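Local structure of thin, isoform D (6XG7) at residues N255-F260 and I294-R299; K268-W273 and S278-L283. The protein probably acts as a zinc-binding ubiquitin-protein transferase, of which this chain is the NHL-repeat beta-propeller, a probable protein-binding region. All coordinates share one frame; numbering follows the deposited sequence.

Interaction 1: residues N255-F260 and I294-R299; sequences NRIQIF and ILVCDR
I257 and V296 point at each other, tip to tip, across the interface between two propeller blades. Their CA atoms are 8.4 Å apart, and the side chains fill the distance. The tip of I257 is its CD1. It is equally close to both methyls of V296: I257 CD1 lies 3.9 Å from V296 CG1 and 3.9 Å from V296 CG2. I257 CG1 also approaches V296 CG2. Two torsions put these atoms there. The first sets CG1 beside the backbone N and anti to the carbonyl carbon (chi1 -62°). The second then turns CD1 to where it meets both valine methyls (chi2 -54°). I259 and I294 meet differently. Both have nearly extended ends, and they cross obliquely, touching through their terminal methyls. I259 CD1 is 3.8 Å from I294 CD1.

Strand 256-260 belongs to the blade of strands 239-241, 247-251, 256-260 and 266-273. Strand 294-298 belongs to the last blade, where strand 33-36 from the start of the chain supplies the outer strand. The two blades therefore pack through their faces, as in other beta-propellers. F248, F270, F280 and L283 surround the four aliphatic side chains. R256 and Q258 alternate with the isoleucines and turn to the other face of their strand. There R256 makes a salt bridge to D251, and both bond to the main chain at Q232.

All four touching residues are buried and apolar. Between these two strands the contact is van der Waals packing, which constrains their fit by shape and not by bond direction.

Interaction 2: residues K268-W273 and S278-L283; sequences KTFGSW and SEFKGL
The indole of W273 has the side chain of K281 running aslant over it. K281 CE sits 3.5 Å above the ring plane, displaced toward the rim, and is 3.6 Å from W273 CZ2. The lysine chain is extended beyond CG, which carries CE out to the six-membered ring while K281 CG stays near W273 NE1. The phenyl ring of F280 has L283 CD2 over one face, toward the rim. The carbonyl O of F270 lies at its edge, near the ring plane. G271 CA packs 3.8 Å from F280 CE2; with no side chain at 271, the ring can come close to the backbone.

Here the outer strand of one propeller blade passes to the inner strand of the next. W273 and F280 pair in parallel. F280 N donates to S272 O at 2.9 Å, with an N-H...O angle of 157°. W273 CA gives a CA-H...O contact to F280 O at 3.2 Å.

Two waters extend the join on the solvent side. One donates to S272 OG and S278 O. The other accepts from S272 OG and donates to W273 O and E279 OE1. The other carboxylate oxygen, E279 OE2, bonds to the backbone N of G276.

The centres of interactions 1 and 2 lie about 6 Å apart, and both join the same two neighbouring blades. Interaction 1 is core: it packs strand 256-260 against strand 294-298. Interaction 2 is nearer the surface, where strand 266-273 leads into strand 279-288. Sheet pairing ties them together. I259 N probably bonds to K268 O, and R299 N to G282 O. L283 of interaction 2 also packs on V296 of interaction 1. The chemistry follows position. The inner contact is wholly aliphatic, while the outer one mixes a backbone bond, aromatic packing and water bridges. Within interaction 2, F270 and F280 are buried, whereas S272 and W273 are exposed.

Interaction 1: residues N255-F260 and I294-R299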
loop_
_atom_site.group_PDB
_atom_site.type_symbol
_atom_site.label_atom_id
_atom_site.label_comp_id
_atom_site.label_asym_id
_atom_site.label_seq_id
_atom_site.Cartn_x
_atom_site.Cartn_y
_atom_site.Cartn_z
ATOM N N ASN A 255 -7.086 11.515 9.346
ATOM C CA ASN A 255 -8.318 10.845 8.927
ATOM C C ASN A 255 -8.827 11.370 7.586
ATOM O O ASN A 255 -10.007 11.706 7.423
ATOM C CB ASN A 255 -9.366 10.938 10.030
ATOM C CG ASN A 255 -8.878 10.304 11.311
ATOM O OD1 ASN A 255 -8.752 9.080 11.400
ATOM N ND2 ASN A 255 -8.544 11.127 12.282
ATOM N N ARG A 256 -7.922 11.420 6.601
ATOM C CA ARG A 256 -8.258 11.979 5.302
ATOM C C ARG A 256 -7.341 11.416 4.228
ATOM O O ARG A 256 -6.253 10.901 4.501
ATOM C CB ARG A 256 -8.148 13.502 5.317
ATOM C CG ARG A 256 -6.738 14.016 5.494
ATOM C CD ARG A 256 -6.686 15.505 5.705
ATOM N NE ARG A 256 -5.312 15.949 5.930
ATOM C CZ ARG A 256 -4.953 17.216 6.046
ATOM N NH1 ARG A 256 -5.874 18.171 5.947
ATOM N NH2 ARG A 256 -3.686 17.531 6.257
ATOM N N ILE A 257 -7.824 11.499 2.988
ATOM C CA ILE A 257 -7.029 11.208 1.796
ATOM C C ILE A 257 -6.595 12.536 1.206
ATOM O O ILE A 257 -7.393 13.477 1.136
ATOM C CB ILE A 257 -7.866 10.424 0.764
ATOM C CG1 ILE A 257 -8.308 9.071 1.338
ATOM C CG2 ILE A 257 -7.122 10.274 -0.541
ATOM C CD1 ILE A 257 -7.236 8.220 1.867
ATOM N N GLN A 258 -5.336 12.624 0.793
ATOM C CA GLN A 258 -4.843 13.778 0.051
ATOM C C GLN A 258 -4.342 13.329 -1.315
ATOM O O GLN A 258 -3.761 12.245 -1.456
ATOM C CB GLN A 258 -3.732 14.496 0.811
ATOM C CG GLN A 258 -4.182 15.098 2.110
ATOM C CD GLN A 258 -3.168 16.065 2.641
ATOM O OE1 GLN A 258 -2.890 17.082 2.016
ATOM N NE2 GLN A 258 -2.594 15.756 3.793
ATOM N N ILE A 259 -4.584 14.168 -2.322
ATOM C CA ILE A 259 -4.165 13.930 -3.695
ATOM C C ILE A 259 -3.222 15.049 -4.088
ATOM O O ILE A 259 -3.492 16.221 -3.802
ATOM C CB ILE A 259 -5.373 13.911 -4.654
ATOM C CG1 ILE A 259 -6.467 12.986 -4.117
ATOM C CG2 ILE A 259 -4.921 13.508 -6.070
ATOM C CD1 ILE A 259 -7.746 12.987 -4.985
ATOM N N PHE A 260 -2.131 14.686 -4.769
ATOM C CA PHE A 260 -1.112 15.620 -5.224
ATOM C C PHE A 260 -0.941 15.486 -6.725
ATOM O O PHE A 260 -1.050 14.381 -7.275
ATOM C CB PHE A 260 0.224 15.326 -4.524
ATOM C CG PHE A 260 0.141 15.510 -3.045
ATOM C CD1 PHE A 260 -0.337 14.490 -2.238
ATOM C CD2 PHE A 260 0.468 16.727 -2.468
ATOM C CE1 PHE A 260 -0.470 14.669 -0.884
ATOM C CE2 PHE A 260 0.327 16.919 -1.112
ATOM C CZ PHE A 260 -0.152 15.889 -0.315
ATOM N N ILE A 294 -10.823 5.762 -6.333
ATOM C CA ILE A 294 -9.840 5.654 -5.264
ATOM C C ILE A 294 -10.386 4.670 -4.238
ATOM O O ILE A 294 -11.525 4.816 -3.775
ATOM C CB ILE A 294 -9.597 7.023 -4.611
ATOM C CG1 ILE A 294 -9.092 8.035 -5.629
ATOM C CG2 ILE A 294 -8.604 6.895 -3.452
ATOM C CD1 ILE A 294 -9.139 9.460 -5.103
ATOM N N LEU A 295 -9.578 3.676 -3.879
ATOM C CA LEU A 295 -9.932 2.653 -2.905
ATOM C C LEU A 295 -9.127 2.915 -1.642
ATOM O O LEU A 295 -7.919 3.140 -1.718
ATOM C CB LEU A 295 -9.550 1.249 -3.399
ATOM C CG LEU A 295 -9.931 0.673 -4.739
ATOM C CD1 LEU A 295 -9.473 1.524 -5.846
ATOM C CD2 LEU A 295 -9.299 -0.705 -4.828
ATOM N N VAL A 296 -9.778 2.800 -0.491
ATOM C CA VAL A 296 -9.197 3.168 0.798
ATOM C C VAL A 296 -9.519 2.074 1.817
ATOM O O VAL A 296 -10.683 1.695 1.970
ATOM C CB VAL A 296 -9.800 4.530 1.231
ATOM C CG1 VAL A 296 -9.259 5.003 2.540
ATOM C CG2 VAL A 296 -9.586 5.614 0.136
ATOM N N CYS A 297 -8.516 1.571 2.467
ATOM C CA CYS A 297 -8.750 0.637 3.590
ATOM C C CYS A 297 -8.810 1.378 4.978
ATOM O O CYS A 297 -7.952 2.242 5.439
ATOM C CB CYS A 297 -7.548 -0.262 3.654
ATOM S SG CYS A 297 -7.820 -1.363 5.028
ATOM N N ASP A 298 -9.992 1.289 5.603
ATOM C CA ASP A 298 -10.314 1.953 6.872
ATOM C C ASP A 298 -10.252 0.853 7.931
ATOM O O ASP A 298 -11.249 0.212 8.242
ATOM C CB ASP A 298 -11.741 2.598 6.709
ATOM C CG ASP A 298 -12.163 3.464 7.884
ATOM O OD1 ASP A 298 -11.329 3.803 8.734
ATOM O OD2 ASP A 298 -13.366 3.803 7.922
ATOM N N ARG A 299 -9.034 0.588 8.429
ATOM C CA ARG A 299 -8.778 -0.601 9.241
ATOM C C ARG A 299 -9.673 -0.654 10.477
ATOM O O ARG A 299 -10.186 -1.709 10.833
ATOM C CB ARG A 299 -7.309 -0.624 9.675
ATOM C CG ARG A 299 -6.874 -1.862 10.476
ATOM C CD ARG A 299 -5.647 -1.578 11.374
ATOM N NE ARG A 299 -5.986 -0.571 12.385
ATOM C CZ ARG A 299 -5.580 0.702 12.381
ATOM N NH1 ARG A 299 -4.752 1.162 11.454
ATOM N NH2 ARG A 299 -6.005 1.529 13.327
#

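Interaction 2: residues K268-W273 and S278-L283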
loop_
_atom_site.group_PDB
_atom_site.type_symbol
_atom_site.label_atom_id
_atom_site.label_comp_id
_atom_site.label_asym_id
_atom_site.label_seq_id
_atom_site.Cartn_x
_atom_site.Cartn_y
_atom_site.Cartn_z
ATOM N N LYS A 268 -6.061 18.131 -3.693
ATOM C CA LYS A 268 -7.377 17.875 -3.124
ATOM C C LYS A 268 -7.245 17.052 -1.848
ATOM O O LYS A 268 -6.383 16.182 -1.744
ATOM C CB LYS A 268 -8.186 17.089 -4.165
ATOM C CG LYS A 268 -9.489 16.556 -3.713
ATOM C CD LYS A 268 -10.522 17.635 -3.600
ATOM C CE LYS A 268 -11.854 16.982 -3.374
ATOM N NZ LYS A 268 -12.946 17.950 -3.345
ATOM N N THR A 269 -8.145 17.299 -0.900
ATOM C CA THR A 269 -8.323 16.404 0.231
ATOM C C THR A 269 -9.801 16.125 0.457
ATOM O O THR A 269 -10.668 16.951 0.148
ATOM C CB THR A 269 -7.641 16.945 1.522
ATOM O OG1 THR A 269 -7.707 15.947 2.548
ATOM C CG2 THR A 269 -8.307 18.225 2.006
ATOM N N PHE A 270 -10.083 14.938 0.987
ATOM C CA PHE A 270 -11.422 14.585 1.427
ATOM C C PHE A 270 -11.336 13.598 2.580
ATOM O O PHE A 270 -10.339 12.891 2.753
ATOM C CB PHE A 270 -12.280 14.027 0.280
ATOM C CG PHE A 270 -11.774 12.735 -0.316
ATOM C CD1 PHE A 270 -10.836 12.729 -1.335
ATOM C CD2 PHE A 270 -12.248 11.519 0.145
ATOM C CE1 PHE A 270 -10.396 11.543 -1.887
ATOM C CE2 PHE A 270 -11.795 10.329 -0.411
ATOM C CZ PHE A 270 -10.869 10.357 -1.440
ATOM N N GLY A 271 -12.384 13.576 3.377
ATOM C CA GLY A 271 -12.494 12.675 4.503
ATOM C C GLY A 271 -12.294 13.380 5.833
ATOM O O GLY A 271 -11.592 14.398 5.934
ATOM N N SER A 272 -12.919 12.825 6.871
ATOM C CA SER A 272 -12.758 13.268 8.248
ATOM C C SER A 272 -13.053 12.086 9.169
ATOM O O SER A 272 -13.482 11.022 8.728
ATOM C CB SER A 272 -13.679 14.442 8.564
ATOM O OG SER A 272 -15.007 14.082 8.271
ATOM N N TRP A 273 -12.836 12.293 10.462
ATOM C CA TRP A 273 -12.966 11.217 11.435
ATOM C C TRP A 273 -14.408 10.740 11.567
ATOM O O TRP A 273 -15.329 11.545 11.715
ATOM C CB TRP A 273 -12.462 11.714 12.792
ATOM C CG TRP A 273 -12.491 10.674 13.856
ATOM C CD1 TRP A 273 -11.552 9.701 14.081
ATOM C CD2 TRP A 273 -13.506 10.489 14.849
ATOM N NE1 TRP A 273 -11.922 8.934 15.150
ATOM C CE2 TRP A 273 -13.118 9.391 15.639
ATOM C CE3 TRP A 273 -14.706 11.142 15.142
ATOM C CZ2 TRP A 273 -13.880 8.933 16.711
ATOM C CZ3 TRP A 273 -15.467 10.684 16.208
ATOM C CH2 TRP A 273 -15.052 9.588 16.975
ATOM N N SER A 278 -18.107 8.159 4.024
ATOM C CA SER A 278 -17.041 9.084 3.647
ATOM C C SER A 278 -16.238 9.586 4.846
ATOM O O SER A 278 -15.570 10.631 4.775
ATOM C CB SER A 278 -17.598 10.243 2.808
ATOM O OG SER A 278 -18.456 9.741 1.791
ATOM N N GLU A 279 -16.286 8.857 5.951
ATOM C CA GLU A 279 -15.487 9.141 7.127
ATOM C C GLU A 279 -14.559 7.957 7.377
ATOM O O GLU A 279 -14.795 6.846 6.895
ATOM C CB GLU A 279 -16.381 9.376 8.347
ATOM C CG GLU A 279 -17.379 10.487 8.144
ATOM C CD GLU A 279 -18.330 10.663 9.321
ATOM O OE1 GLU A 279 -18.741 11.815 9.570
ATOM O OE2 GLU A 279 -18.682 9.661 9.990
ATOM N N PHE A 280 -13.507 8.204 8.151
ATOM C CA PHE A 280 -12.470 7.214 8.387
ATOM C C PHE A 280 -12.063 7.222 9.855
ATOM O O PHE A 280 -12.122 8.258 10.518
ATOM C CB PHE A 280 -11.200 7.548 7.607
ATOM C CG PHE A 280 -11.412 7.777 6.135
ATOM C CD1 PHE A 280 -11.964 6.798 5.328
ATOM C CD2 PHE A 280 -11.001 8.956 5.551
ATOM C CE1 PHE A 280 -12.117 6.998 3.976
ATOM C CE2 PHE A 280 -11.159 9.163 4.204
ATOM C CZ PHE A 280 -11.710 8.178 3.413
ATOM N N LYS A 281 -11.577 6.076 10.347
ATOM C CA LYS A 281 -10.998 6.038 11.690
ATOM C C LYS A 281 -9.568 5.527 11.784
ATOM O O LYS A 281 -8.889 5.836 12.773
ATOM C CB LYS A 281 -11.875 5.225 12.655
ATOM C CG LYS A 281 -13.093 6.000 13.122
ATOM C CD LYS A 281 -13.834 5.318 14.241
ATOM C CE LYS A 281 -15.001 6.161 14.698
ATOM N NZ LYS A 281 -15.730 5.527 15.819
ATOM N N GLY A 282 -9.111 4.714 10.856
ATOM C CA GLY A 282 -7.733 4.257 10.903
ATOM C C GLY A 282 -7.249 3.788 9.546
ATOM O O GLY A 282 -7.265 2.594 9.250
ATOM N N LEU A 283 -6.807 4.725 8.712
ATOM C CA LEU A 283 -6.476 4.409 7.329
ATOM C C LEU A 283 -5.211 3.571 7.216
ATOM O O LEU A 283 -4.228 3.782 7.940
ATOM C CB LEU A 283 -6.246 5.701 6.557
ATOM C CG LEU A 283 -7.480 6.571 6.335
ATOM C CD1 LEU A 283 -7.119 7.870 5.617
ATOM C CD2 LEU A 283 -8.551 5.802 5.573
HETATM O O HOH W 1 -16.118 13.171 5.702
HETATM O O HOH W 2 -16.604 13.680 10.308
#